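Local coordinates for ParM protein (Staphylococcus aureus, PDB 3JS6) that probably polymerises into actin-like filaments that help segregate copies of the pSK41 plasmid, with an actin-family fold that is seen here without nucleotide, at residues D50-G58 / S140-I148; E208-K216 / E276-V285. All coordinates share one frame; numbering follows the deposited sequence.

The chain first reaches contact 1 at 50-58, in strand 52-56. It then runs through strand 64-66, helix 90-104 and strand 111-120 before 140-148 comes back to close a loop of 81 residues. The hairpin from 141-145 into 148-161 follows directly. Contact 1 thus joins two strands of the mixed sheet in the N-terminal actin-like part. Contact 2 opens later, at 208-216 on strand 205-214. It closes when helix 263-284 packs 276-285 on the five-stranded sheet of the MreB-like C-terminal part. The two loops are in series and neither nest nor cross. The centres of contacts 1 and 2 are about 44 Å apart, on opposite sides of the chain's centre.

Contact 1: D50-G58 / S140-I148; sequences DVSEFIING and SRLIEIDGI
D146 OD1 is gripped by S52 OG, which donates to it at 2.9 Å, and by a salt bridge from R105 NH2. The hydroxyl comes from the syn side but well out of the carboxylate plane. E53 N donates to D146 OD2 at 2.8 Å, from above that plane. D146 N in turn donates to E53 O at 2.8 Å. The side chain of D146 turns beside its own N (chi1 -67°), which swings the carboxylate across to the start of strand 52-56. D146 lies in the type I' turn from I145 to I148, which leads strand 141-145 into 148-161 in the mixed sheet of the N-terminal actin-like domain.

The strands run antiparallel. I55 and E144 form a hydrogen-bonded pair, and N57 N reaches L142 O. L142 N donates to the side chain of N57, 3.0 Å from OD1 and nearly straight (175°). A water joins N57 ND2 to S140 O.

F54, I56, I143 and I145 share one face, where F54 and I143 touch helix 90-104. I145 CG1 meets F54 CE2 obliquely at 3.8 Å. I143 CG2 sits at the ring edge, 4.1 Å from F54 CD2. I56 CD1 lies 3.9 Å from I143 CG2. E53 points its carboxylate to K34. Side-chain bonds thus extend the pairing at both ends of this antiparallel strand pair, and R105 probably offsets the charge of D146.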
ATOM      1  N   ASP A  50     -10.160  17.434  -5.010  1.00 25.11           N
ATOM      2  CA  ASP A  50      -9.140  16.448  -5.352  1.00 30.66           C
ATOM      3  C   ASP A  50      -9.835  15.136  -5.693  1.00 21.49           C
ATOM      4  O   ASP A  50      -9.844  14.178  -4.898  1.00 24.47           O
ATOM      5  CB  ASP A  50      -8.174  16.257  -4.180  1.00 35.19           C
ATOM      6  CG  ASP A  50      -6.988  15.373  -4.548  1.00 45.08           C
ATOM      7  OD1 ASP A  50      -6.830  15.090  -5.760  1.00 44.05           O
ATOM      8  OD2 ASP A  50      -6.220  14.973  -3.638  1.00 43.60           O
ATOM      9  N   VAL A  51     -10.474  15.124  -6.857  1.00 22.24           N
ATOM     10  CA  VAL A  51     -11.188  13.944  -7.330  1.00 22.31           C
ATOM     11  C   VAL A  51     -11.263  14.051  -8.853  1.00 25.48           C
ATOM     12  O   VAL A  51     -11.367  15.149  -9.395  1.00 24.39           O
ATOM     13  CB  VAL A  51     -12.616  13.870  -6.700  1.00 27.81           C
ATOM     14  CG1 VAL A  51     -13.450  15.062  -7.136  1.00 21.66           C
ATOM     15  CG2 VAL A  51     -13.314  12.566  -7.110  1.00 30.13           C
ATOM     16  N   SER A  52     -11.191  12.917  -9.543  1.00 21.14           N
ATOM     17  CA  SER A  52     -11.242  12.910 -11.000  1.00 24.28           C
ATOM     18  C   SER A  52     -12.338  12.020 -11.570  1.00 21.80           C
ATOM     19  O   SER A  52     -12.896  11.173 -10.878  1.00 24.05           O
ATOM     20  CB  SER A  52      -9.889  12.462 -11.571  1.00 22.21           C
ATOM     21  OG  SER A  52      -8.871  13.380 -11.244  1.00 26.75           O
ATOM     22  N   GLU A  53     -12.640  12.237 -12.842  1.00 25.04           N
ATOM     23  CA  GLU A  53     -13.655  11.467 -13.549  1.00 25.84           C
ATOM     24  C   GLU A  53     -12.949  10.553 -14.512  1.00 23.53           C
ATOM     25  O   GLU A  53     -12.032  10.993 -15.219  1.00 19.96           O
ATOM     26  CB  GLU A  53     -14.597  12.388 -14.324  1.00 26.71           C
ATOM     27  CG  GLU A  53     -15.317  13.388 -13.454  1.00 32.85           C
ATOM     28  CD  GLU A  53     -16.293  14.242 -14.248  1.00 48.22           C
ATOM     29  OE1 GLU A  53     -16.065  14.449 -15.465  1.00 43.56           O
ATOM     30  OE2 GLU A  53     -17.283  14.712 -13.651  1.00 47.84           O
ATOM     31  N   PHE A  54     -13.373   9.289 -14.538  1.00 23.50           N
ATOM     32  CA  PHE A  54     -12.766   8.285 -15.405  1.00 23.54           C
ATOM     33  C   PHE A  54     -13.772   7.595 -16.326  1.00 23.30           C
ATOM     34  O   PHE A  54     -14.800   7.079 -15.863  1.00 22.04           O
ATOM     35  CB  PHE A  54     -12.079   7.197 -14.565  1.00 19.46           C
ATOM     36  CG  PHE A  54     -11.016   7.721 -13.647  1.00 26.02           C
ATOM     37  CD1 PHE A  54     -11.346   8.388 -12.467  1.00 19.77           C
ATOM     38  CD2 PHE A  54      -9.676   7.578 -13.981  1.00 18.42           C
ATOM     39  CE1 PHE A  54     -10.340   8.903 -11.644  1.00 15.05           C
ATOM     40  CE2 PHE A  54      -8.676   8.093 -13.163  1.00 20.15           C
ATOM     41  CZ  PHE A  54      -9.012   8.754 -11.995  1.00 20.70           C
ATOM     42  N   ILE A  55     -13.469   7.597 -17.625  1.00 20.01           N
ATOM     43  CA  ILE A  55     -14.301   6.895 -18.612  1.00 21.93           C
ATOM     44  C   ILE A  55     -13.381   5.844 -19.211  1.00 21.81           C
ATOM     45  O   ILE A  55     -12.322   6.171 -19.783  1.00 20.00           O
ATOM     46  CB  ILE A  55     -14.821   7.831 -19.705  1.00 23.67           C
ATOM     47  CG1 ILE A  55     -15.835   8.805 -19.099  1.00 26.96           C
ATOM     48  CG2 ILE A  55     -15.497   7.020 -20.809  1.00 26.92           C
ATOM     49  CD1 ILE A  55     -16.329   9.848 -20.095  1.00 29.35           C
ATOM     50  N   ILE A  56     -13.780   4.581 -19.080  1.00 20.60           N
ATOM     51  CA  ILE A  56     -12.950   3.459 -19.540  1.00 19.86           C
ATOM     52  C   ILE A  56     -13.442   2.851 -20.863  1.00 22.94           C
ATOM     53  O   ILE A  56     -14.606   2.454 -20.973  1.00 20.10           O
ATOM     54  CB  ILE A  56     -12.947   2.305 -18.490  1.00 21.90           C
ATOM     55  CG1 ILE A  56     -12.737   2.847 -17.067  1.00 20.37           C
ATOM     56  CG2 ILE A  56     -11.899   1.263 -18.881  1.00 20.72           C
ATOM     57  CD1 ILE A  56     -11.553   3.763 -16.918  1.00 30.62           C
ATOM     58  N   ASN A  57     -12.539   2.760 -21.837  1.00 22.53           N
ATOM     59  CA  ASN A  57     -12.831   2.205 -23.177  1.00 22.41           C
ATOM     60  C   ASN A  57     -14.079   2.759 -23.856  1.00 21.28           C
ATOM     61  O   ASN A  57     -14.844   2.022 -24.494  1.00 23.62           O
ATOM     62  CB  ASN A  57     -12.910   0.672 -23.127  1.00 18.61           C
ATOM     63  CG  ASN A  57     -11.560   0.037 -22.867  1.00 17.52           C
ATOM     64  OD1 ASN A  57     -10.530   0.515 -23.361  1.00 20.12           O
ATOM     65  ND2 ASN A  57     -11.550  -1.030 -22.089  1.00 24.90           N
ATOM     66  N   GLY A  58     -14.295   4.055 -23.722  1.00 24.28           N
ATOM     67  CA  GLY A  58     -15.443   4.678 -24.370  1.00 21.70           C
ATOM     68  C   GLY A  58     -16.792   4.425 -23.724  1.00 23.28           C
ATOM     69  O   GLY A  58     -17.833   4.732 -24.316  1.00 25.07           O
ATOM     70  N   SER A 140      -4.148  -3.669 -22.565  1.00 27.01           N
ATOM     71  CA  SER A 140      -4.183  -2.307 -23.054  1.00 30.74           C
ATOM     72  C   SER A 140      -5.534  -1.734 -22.725  1.00 25.88           C
ATOM     73  O   SER A 140      -6.489  -2.478 -22.554  1.00 23.46           O
ATOM     74  CB  SER A 140      -3.997  -2.273 -24.577  1.00 32.28           C
ATOM     75  OG  SER A 140      -2.630  -2.416 -24.910  1.00 35.29           O
ATOM     76  N   ARG A 141      -5.611  -0.409 -22.621  1.00 21.23           N
ATOM     77  CA  ARG A 141      -6.914   0.189 -22.372  1.00 25.95           C
ATOM     78  C   ARG A 141      -6.925   1.675 -22.640  1.00 19.52           C
ATOM     79  O   ARG A 141      -5.904   2.334 -22.548  1.00 23.90           O
ATOM     80  CB  ARG A 141      -7.356  -0.072 -20.938  1.00 21.24           C
ATOM     81  CG  ARG A 141      -6.509   0.563 -19.847  1.00 34.68           C
ATOM     82  CD  ARG A 141      -5.499  -0.461 -19.334  1.00 44.18           C
ATOM     83  NE  ARG A 141      -6.090  -1.228 -18.227  1.00 32.09           N
ATOM     84  CZ  ARG A 141      -5.427  -2.000 -17.359  1.00 24.73           C
ATOM     85  NH1 ARG A 141      -4.105  -2.118 -17.455  1.00 25.94           N
ATOM     86  NH2 ARG A 141      -6.090  -2.653 -16.401  1.00 18.90           N
ATOM     87  N   LEU A 142      -8.084   2.194 -22.991  1.00 23.26           N
ATOM     88  CA  LEU A 142      -8.250   3.610 -23.231  1.00 19.50           C
ATOM     89  C   LEU A 142      -8.905   4.186 -21.974  1.00 26.09           C
ATOM     90  O   LEU A 142      -9.982   3.741 -21.548  1.00 23.40           O
ATOM     91  CB  LEU A 142      -9.178   3.860 -24.421  1.00 20.04           C
ATOM     92  CG  LEU A 142      -9.481   5.360 -24.592  1.00 30.10           C
ATOM     93  CD1 LEU A 142      -8.210   6.054 -25.049  1.00 36.95           C
ATOM     94  CD2 LEU A 142     -10.601   5.591 -25.611  1.00 30.74           C
ATOM     95  N   ILE A 143      -8.262   5.164 -21.367  1.00 19.67           N
ATOM     96  CA  ILE A 143      -8.854   5.769 -20.185  1.00 17.36           C
ATOM     97  C   ILE A 143      -8.851   7.273 -20.391  1.00 18.68           C
ATOM     98  O   ILE A 143      -7.848   7.862 -20.791  1.00 22.28           O
ATOM     99  CB  ILE A 143      -8.063   5.435 -18.897  1.00 19.00           C
ATOM    100  CG1 ILE A 143      -8.086   3.927 -18.649  1.00 18.03           C
ATOM    101  CG2 ILE A 143      -8.662   6.197 -17.695  1.00 19.23           C
ATOM    102  CD1 ILE A 143      -7.263   3.533 -17.461  1.00 20.02           C
ATOM    103  N   GLU A 144      -9.988   7.889 -20.114  1.00 17.54           N
ATOM    104  CA  GLU A 144     -10.123   9.327 -20.244  1.00 22.89           C
ATOM    105  C   GLU A 144     -10.206   9.839 -18.804  1.00 25.21           C
ATOM    106  O   GLU A 144     -11.140   9.478 -18.068  1.00 22.61           O
ATOM    107  CB  GLU A 144     -11.418   9.643 -21.000  1.00 26.72           C
ATOM    108  CG  GLU A 144     -11.503  11.040 -21.558  1.00 36.65           C
ATOM    109  CD  GLU A 144     -12.916  11.410 -21.945  1.00 47.41           C
ATOM    110  OE1 GLU A 144     -13.643  11.990 -21.103  1.00 45.20           O
ATOM    111  OE2 GLU A 144     -13.303  11.107 -23.088  1.00 47.46           O
ATOM    112  N   ILE A 145      -9.235  10.663 -18.406  1.00 20.54           N
ATOM    113  CA  ILE A 145      -9.202  11.210 -17.050  1.00 23.69           C
ATOM    114  C   ILE A 145      -9.535  12.686 -17.166  1.00 25.42           C
ATOM    115  O   ILE A 145      -8.827  13.429 -17.862  1.00 19.92           O
ATOM    116  CB  ILE A 145      -7.805  11.063 -16.383  1.00 21.19           C
ATOM    117  CG1 ILE A 145      -7.353   9.605 -16.414  1.00 21.85           C
ATOM    118  CG2 ILE A 145      -7.890  11.513 -14.905  1.00 20.34           C
ATOM    119  CD1 ILE A 145      -6.530   9.216 -17.643  1.00 25.40           C
ATOM    120  N   ASP A 146     -10.621  13.095 -16.519  1.00 21.34           N
ATOM    121  CA  ASP A 146     -11.066  14.483 -16.581  1.00 25.81           C
ATOM    122  C   ASP A 146     -11.052  14.981 -18.036  1.00 30.20           C
ATOM    123  O   ASP A 146     -10.529  16.061 -18.344  1.00 24.99           O
ATOM    124  CB  ASP A 146     -10.158  15.342 -15.689  1.00 25.64           C
ATOM    125  CG  ASP A 146     -10.318  15.007 -14.215  1.00 29.03           C
ATOM    126  OD1 ASP A 146      -9.335  15.147 -13.457  1.00 35.83           O
ATOM    127  OD2 ASP A 146     -11.436  14.605 -13.813  1.00 25.88           O
ATOM    128  N   GLY A 147     -11.616  14.165 -18.929  1.00 33.16           N
ATOM    129  CA  GLY A 147     -11.687  14.507 -20.343  1.00 30.95           C
ATOM    130  C   GLY A 147     -10.441  14.288 -21.202  1.00 33.85           C
ATOM    131  O   GLY A 147     -10.504  14.452 -22.408  1.00 35.21           O
ATOM    132  N   ILE A 148      -9.315  13.915 -20.608  1.00 30.23           N
ATOM    133  CA  ILE A 148      -8.087  13.711 -21.376  1.00 31.03           C
ATOM    134  C   ILE A 148      -7.848  12.224 -21.672  1.00 30.24           C
ATOM    135  O   ILE A 148      -7.618  11.437 -20.763  1.00 21.83           O
ATOM    136  CB  ILE A 148      -6.857  14.269 -20.611  1.00 29.76           C
ATOM    137  CG1 ILE A 148      -7.066  15.748 -20.260  1.00 31.81           C
ATOM    138  CG2 ILE A 148      -5.600  14.078 -21.436  1.00 29.40           C
ATOM    139  CD1 ILE A 148      -7.209  16.668 -21.476  1.00 36.27           C
TER
HETATM  140  O   HOH W   1      -9.000  -2.688 -21.267  1.00 23.27           O

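Contact 2: E208-K216 / E276-V285; sequences EEESFVINK and EVMSNFEITV
F212 turns its CG to the side flanked by both backbone neighbours of CA (chi1 58°), and this rotation carries the ring to the helix. In N280, chi1 of -72° turns the amide so that ND2 faces I214 CD1. N280 CB lies 3.7 Å from F212 CE2, and the amide plane stands nearly upright to the ring. V285 CG2 comes to the ring edge, 4.2 Å from F212 CE1. T284 CG2 and the backbone N of F281 approach the ring obliquely. T284 CG2 also packs against the backbone at E209 and E210, 3.4 Å from E209 O.

I214 lies next along the strand on the same side. Its CD1 sits at the edge of the F212 ring, in plane. I214 CG2 passes alongside the E276 carboxylate, 3.4 Å from E276 OE2.

Here helix 263-284 packs on the sheet of the second actin-like domain. Strand 205-214 is an outermost strand of that sheet within the chain. The helix runs roughly antiparallel to it, with the short axes 158° apart and 10.6 Å at closest approach. F281 and V285 reach past this strand to strands 196-202 and 185-191.

Charged groups lie at both ends. K216 and E276 form a short salt bridge, with K216 NZ 2.6 Å from E276 OE1 and 3.0 Å from E276 OE2. At the other end E210 OE2 and V285 O, two acceptors 3.2 Å apart, both bind K185 NZ, which probably eases their closeness.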
ATOM      1  N   GLU A 208       7.669 -18.980   6.660  1.00 23.33           N
ATOM      2  CA  GLU A 208       6.357 -19.013   7.283  1.00 36.00           C
ATOM      3  C   GLU A 208       6.397 -19.455   8.730  1.00 33.63           C
ATOM      4  O   GLU A 208       5.622 -18.955   9.546  1.00 44.77           O
ATOM      5  CB  GLU A 208       5.380 -19.903   6.518  1.00 42.43           C
ATOM      6  CG  GLU A 208       4.035 -20.014   7.247  1.00 58.34           C
ATOM      7  CD  GLU A 208       3.296 -18.687   7.429  1.00 69.17           C
ATOM      8  OE1 GLU A 208       3.830 -17.788   8.108  1.00 70.90           O
ATOM      9  OE2 GLU A 208       2.163 -18.541   6.911  1.00 68.52           O
ATOM     10  N   GLU A 209       7.294 -20.372   9.062  1.00 34.43           N
ATOM     11  CA  GLU A 209       7.393 -20.846  10.442  1.00 42.44           C
ATOM     12  C   GLU A 209       7.808 -19.735  11.414  1.00 41.61           C
ATOM     13  O   GLU A 209       7.633 -19.870  12.624  1.00 44.34           O
ATOM     14  CB  GLU A 209       8.408 -21.987  10.549  1.00 40.80           C
ATOM     15  CG  GLU A 209       8.258 -23.061   9.490  1.00 64.03           C
ATOM     16  CD  GLU A 209       9.387 -24.079   9.539  1.00 73.34           C
ATOM     17  OE1 GLU A 209       9.545 -24.763  10.582  1.00 76.03           O
ATOM     18  OE2 GLU A 209      10.117 -24.196   8.530  1.00 76.53           O
ATOM     19  N   GLU A 210       8.371 -18.647  10.895  1.00 35.36           N
ATOM     20  CA  GLU A 210       8.796 -17.549  11.767  1.00 33.46           C
ATOM     21  C   GLU A 210       8.050 -16.245  11.501  1.00 34.42           C
ATOM     22  O   GLU A 210       8.532 -15.164  11.824  1.00 29.11           O
ATOM     23  CB  GLU A 210      10.298 -17.318  11.631  1.00 30.69           C
ATOM     24  CG  GLU A 210      11.148 -18.570  11.874  1.00 42.65           C
ATOM     25  CD  GLU A 210      12.635 -18.304  11.703  1.00 47.49           C
ATOM     26  OE1 GLU A 210      13.026 -17.704  10.678  1.00 45.96           O
ATOM     27  OE2 GLU A 210      13.413 -18.700  12.589  1.00 55.15           O
ATOM     28  N   SER A 211       6.871 -16.358  10.902  1.00 30.98           N
ATOM     29  CA  SER A 211       6.036 -15.198  10.602  1.00 29.18           C
ATOM     30  C   SER A 211       4.753 -15.374  11.403  1.00 30.95           C
ATOM     31  O   SER A 211       4.359 -16.504  11.703  1.00 31.06           O
ATOM     32  CB  SER A 211       5.729 -15.160   9.104  1.00 27.94           C
ATOM     33  OG  SER A 211       6.953 -15.151   8.381  1.00 26.00           O
ATOM     34  N   PHE A 212       4.118 -14.275  11.783  1.00 29.38           N
ATOM     35  CA  PHE A 212       2.881 -14.379  12.546  1.00 33.28           C
ATOM     36  C   PHE A 212       2.093 -13.087  12.527  1.00 34.93           C
ATOM     37  O   PHE A 212       2.571 -12.055  12.033  1.00 26.47           O
ATOM     38  CB  PHE A 212       3.162 -14.789  14.004  1.00 25.87           C
ATOM     39  CG  PHE A 212       4.078 -13.855  14.741  1.00 29.71           C
ATOM     40  CD1 PHE A 212       5.463 -13.944  14.574  1.00 33.50           C
ATOM     41  CD2 PHE A 212       3.564 -12.889  15.603  1.00 23.30           C
ATOM     42  CE1 PHE A 212       6.328 -13.083  15.262  1.00 32.55           C
ATOM     43  CE2 PHE A 212       4.413 -12.023  16.295  1.00 33.14           C
ATOM     44  CZ  PHE A 212       5.806 -12.119  16.124  1.00 25.49           C
ATOM     45  N   VAL A 213       0.879 -13.156  13.070  1.00 28.29           N
ATOM     46  CA  VAL A 213       0.005 -11.995  13.143  1.00 28.85           C
ATOM     47  C   VAL A 213      -0.620 -11.843  14.531  1.00 33.52           C
ATOM     48  O   VAL A 213      -1.054 -12.819  15.124  1.00 31.42           O
ATOM     49  CB  VAL A 213      -1.133 -12.092  12.129  1.00 28.59           C
ATOM     50  CG1 VAL A 213      -2.010 -10.843  12.218  1.00 34.45           C
ATOM     51  CG2 VAL A 213      -0.565 -12.249  10.720  1.00 32.79           C
ATOM     52  N   ILE A 214      -0.636 -10.615  15.039  1.00 32.17           N
ATOM     53  CA  ILE A 214      -1.236 -10.302  16.328  1.00 35.75           C
ATOM     54  C   ILE A 214      -2.523  -9.601  15.905  1.00 36.14           C
ATOM     55  O   ILE A 214      -2.491  -8.683  15.079  1.00 37.91           O
ATOM     56  CB  ILE A 214      -0.349  -9.330  17.158  1.00 38.60           C
ATOM     57  CG1 ILE A 214       1.031  -9.939  17.380  1.00 35.57           C
ATOM     58  CG2 ILE A 214      -1.006  -9.021  18.496  1.00 41.42           C
ATOM     59  CD1 ILE A 214       1.010 -11.356  17.876  1.00 48.66           C
ATOM     60  N   ASN A 215      -3.659 -10.036  16.441  1.00 36.32           N
ATOM     61  CA  ASN A 215      -4.933  -9.442  16.050  1.00 42.57           C
ATOM     62  C   ASN A 215      -5.289  -8.192  16.837  1.00 45.89           C
ATOM     63  O   ASN A 215      -6.412  -8.050  17.325  1.00 51.23           O
ATOM     64  CB  ASN A 215      -6.057 -10.477  16.166  1.00 48.72           C
ATOM     65  CG  ASN A 215      -7.285 -10.089  15.368  1.00 57.76           C
ATOM     66  OD1 ASN A 215      -7.178  -9.652  14.217  1.00 55.97           O
ATOM     67  ND2 ASN A 215      -8.467 -10.261  15.967  1.00 61.50           N
ATOM     68  N   LYS A 216      -4.322  -7.288  16.949  1.00 37.56           N
ATOM     69  CA  LYS A 216      -4.492  -6.020  17.649  1.00 43.13           C
ATOM     70  C   LYS A 216      -3.743  -4.984  16.818  1.00 45.73           C
ATOM     71  O   LYS A 216      -2.630  -5.245  16.368  1.00 43.49           O
ATOM     72  CB  LYS A 216      -3.887  -6.105  19.056  1.00 47.33           C
ATOM     73  CG  LYS A 216      -4.538  -7.170  19.947  1.00 56.03           C
ATOM     74  CD  LYS A 216      -3.551  -7.770  20.955  1.00 56.90           C
ATOM     75  CE  LYS A 216      -3.027  -6.727  21.931  1.00 58.95           C
ATOM     76  NZ  LYS A 216      -2.150  -7.341  22.971  1.00 58.81           N
ATOM     77  N   GLU A 276       4.717  -7.353  24.443  1.00 34.92           N
ATOM     78  CA  GLU A 276       4.064  -8.484  23.817  1.00 40.49           C
ATOM     79  C   GLU A 276       4.700  -8.813  22.468  1.00 38.42           C
ATOM     80  O   GLU A 276       4.978  -9.976  22.166  1.00 35.57           O
ATOM     81  CB  GLU A 276       2.573  -8.201  23.614  1.00 37.16           C
ATOM     82  CG  GLU A 276       1.856  -9.350  22.930  1.00 52.80           C
ATOM     83  CD  GLU A 276       0.362  -9.147  22.876  1.00 57.84           C
ATOM     84  OE1 GLU A 276      -0.216  -8.806  23.926  1.00 65.43           O
ATOM     85  OE2 GLU A 276      -0.236  -9.336  21.797  1.00 57.09           O
ATOM     86  N   VAL A 277       4.941  -7.788  21.662  1.00 31.91           N
ATOM     87  CA  VAL A 277       5.507  -8.020  20.337  1.00 36.90           C
ATOM     88  C   VAL A 277       6.893  -8.639  20.394  1.00 29.07           C
ATOM     89  O   VAL A 277       7.164  -9.635  19.733  1.00 36.20           O
ATOM     90  CB  VAL A 277       5.557  -6.712  19.510  1.00 36.79           C
ATOM     91  CG1 VAL A 277       6.086  -7.006  18.122  1.00 40.34           C
ATOM     92  CG2 VAL A 277       4.165  -6.106  19.415  1.00 34.92           C
HETATM   93  N   MSE A 278       7.781  -8.065  21.192  1.00 35.85           N
HETATM   94  CA  MSE A 278       9.126  -8.617  21.273  1.00 32.32           C
HETATM   95  C   MSE A 278       9.153  -9.982  21.938  1.00 33.72           C
HETATM   96  O   MSE A 278       9.996 -10.814  21.609  1.00 25.56           O
HETATM   97  CB  MSE A 278      10.064  -7.641  21.978  1.00 28.21           C
HETATM   98  CG  MSE A 278      10.486  -6.454  21.084  1.00 46.66           C
HETATM   99 SE   MSE A 278      10.153  -6.710  19.160  1.00 57.37          SE
HETATM  100  CE  MSE A 278       8.651  -5.520  18.976  1.00 63.56           C
ATOM    101  N   SER A 279       8.234 -10.227  22.873  1.00 34.26           N
ATOM    102  CA  SER A 279       8.194 -11.538  23.513  1.00 35.73           C
ATOM    103  C   SER A 279       7.833 -12.573  22.447  1.00 32.00           C
ATOM    104  O   SER A 279       8.420 -13.649  22.388  1.00 31.46           O
ATOM    105  CB  SER A 279       7.154 -11.575  24.634  1.00 41.68           C
ATOM    106  OG  SER A 279       7.506 -10.671  25.665  1.00 59.96           O
ATOM    107  N   ASN A 280       6.866 -12.248  21.596  1.00 30.78           N
ATOM    108  CA  ASN A 280       6.481 -13.191  20.545  1.00 35.16           C
ATOM    109  C   ASN A 280       7.631 -13.428  19.579  1.00 35.72           C
ATOM    110  O   ASN A 280       7.844 -14.546  19.103  1.00 37.73           O
ATOM    111  CB  ASN A 280       5.251 -12.688  19.798  1.00 32.29           C
ATOM    112  CG  ASN A 280       3.996 -12.799  20.631  1.00 35.97           C
ATOM    113  OD1 ASN A 280       3.994 -13.450  21.668  1.00 40.94           O
ATOM    114  ND2 ASN A 280       2.925 -12.187  20.176  1.00 27.94           N
ATOM    115  N   PHE A 281       8.386 -12.369  19.317  1.00 36.49           N
ATOM    116  CA  PHE A 281       9.532 -12.443  18.429  1.00 39.12           C
ATOM    117  C   PHE A 281      10.525 -13.459  18.965  1.00 41.36           C
ATOM    118  O   PHE A 281      10.993 -14.348  18.252  1.00 36.45           O
ATOM    119  CB  PHE A 281      10.223 -11.087  18.365  1.00 45.25           C
ATOM    120  CG  PHE A 281      10.352 -10.547  16.989  1.00 44.09           C
ATOM    121  CD1 PHE A 281       9.367  -9.730  16.458  1.00 51.81           C
ATOM    122  CD2 PHE A 281      11.442 -10.894  16.199  1.00 48.50           C
ATOM    123  CE1 PHE A 281       9.471  -9.262  15.143  1.00 58.59           C
ATOM    124  CE2 PHE A 281      11.555 -10.438  14.898  1.00 45.44           C
ATOM    125  CZ  PHE A 281      10.572  -9.624  14.366  1.00 51.65           C
ATOM    126  N   GLU A 282      10.853 -13.327  20.239  1.00 40.71           N
ATOM    127  CA  GLU A 282      11.811 -14.242  20.817  1.00 41.20           C
ATOM    128  C   GLU A 282      11.325 -15.684  20.805  1.00 37.14           C
ATOM    129  O   GLU A 282      12.123 -16.599  20.665  1.00 40.52           O
ATOM    130  CB  GLU A 282      12.163 -13.806  22.236  1.00 48.21           C
ATOM    131  CG  GLU A 282      13.521 -14.306  22.678  1.00 66.48           C
ATOM    132  CD  GLU A 282      14.167 -13.389  23.688  1.00 73.14           C
ATOM    133  OE1 GLU A 282      13.633 -13.286  24.815  1.00 71.61           O
ATOM    134  OE2 GLU A 282      15.203 -12.767  23.346  1.00 77.09           O
ATOM    135  N   ILE A 283      10.017 -15.886  20.946  1.00 36.09           N
ATOM    136  CA  ILE A 283       9.447 -17.233  20.957  1.00 35.68           C
ATOM    137  C   ILE A 283       9.486 -17.858  19.574  1.00 37.14           C
ATOM    138  O   ILE A 283       9.948 -18.986  19.408  1.00 36.48           O
ATOM    139  CB  ILE A 283       7.958 -17.225  21.413  1.00 33.95           C
ATOM    140  CG1 ILE A 283       7.859 -16.852  22.893  1.00 41.83           C
ATOM    141  CG2 ILE A 283       7.327 -18.601  21.190  1.00 37.04           C
ATOM    142  CD1 ILE A 283       6.459 -16.613  23.348  1.00 39.01           C
ATOM    143  N   THR A 284       8.990 -17.110  18.590  1.00 32.63           N
ATOM    144  CA  THR A 284       8.891 -17.579  17.217  1.00 36.97           C
ATOM    145  C   THR A 284      10.087 -17.378  16.286  1.00 38.90           C
ATOM    146  O   THR A 284      10.487 -18.315  15.601  1.00 33.83           O
ATOM    147  CB  THR A 284       7.664 -16.945  16.537  1.00 43.33           C
ATOM    148  OG1 THR A 284       6.499 -17.210  17.328  1.00 40.51           O
ATOM    149  CG2 THR A 284       7.458 -17.522  15.138  1.00 37.38           C
ATOM    150  N   VAL A 285      10.634 -16.165  16.244  1.00 35.77           N
ATOM    151  CA  VAL A 285      11.748 -15.878  15.347  1.00 42.21           C
ATOM    152  C   VAL A 285      13.078 -16.317  15.933  1.00 42.45           C
ATOM    153  O   VAL A 285      13.909 -16.888  15.232  1.00 54.22           O
ATOM    154  CB  VAL A 285      11.811 -14.381  14.985  1.00 38.06           C
ATOM    155  CG1 VAL A 285      12.756 -14.184  13.813  1.00 44.98           C
ATOM    156  CG2 VAL A 285      10.416 -13.853  14.647  1.00 31.44           C
TER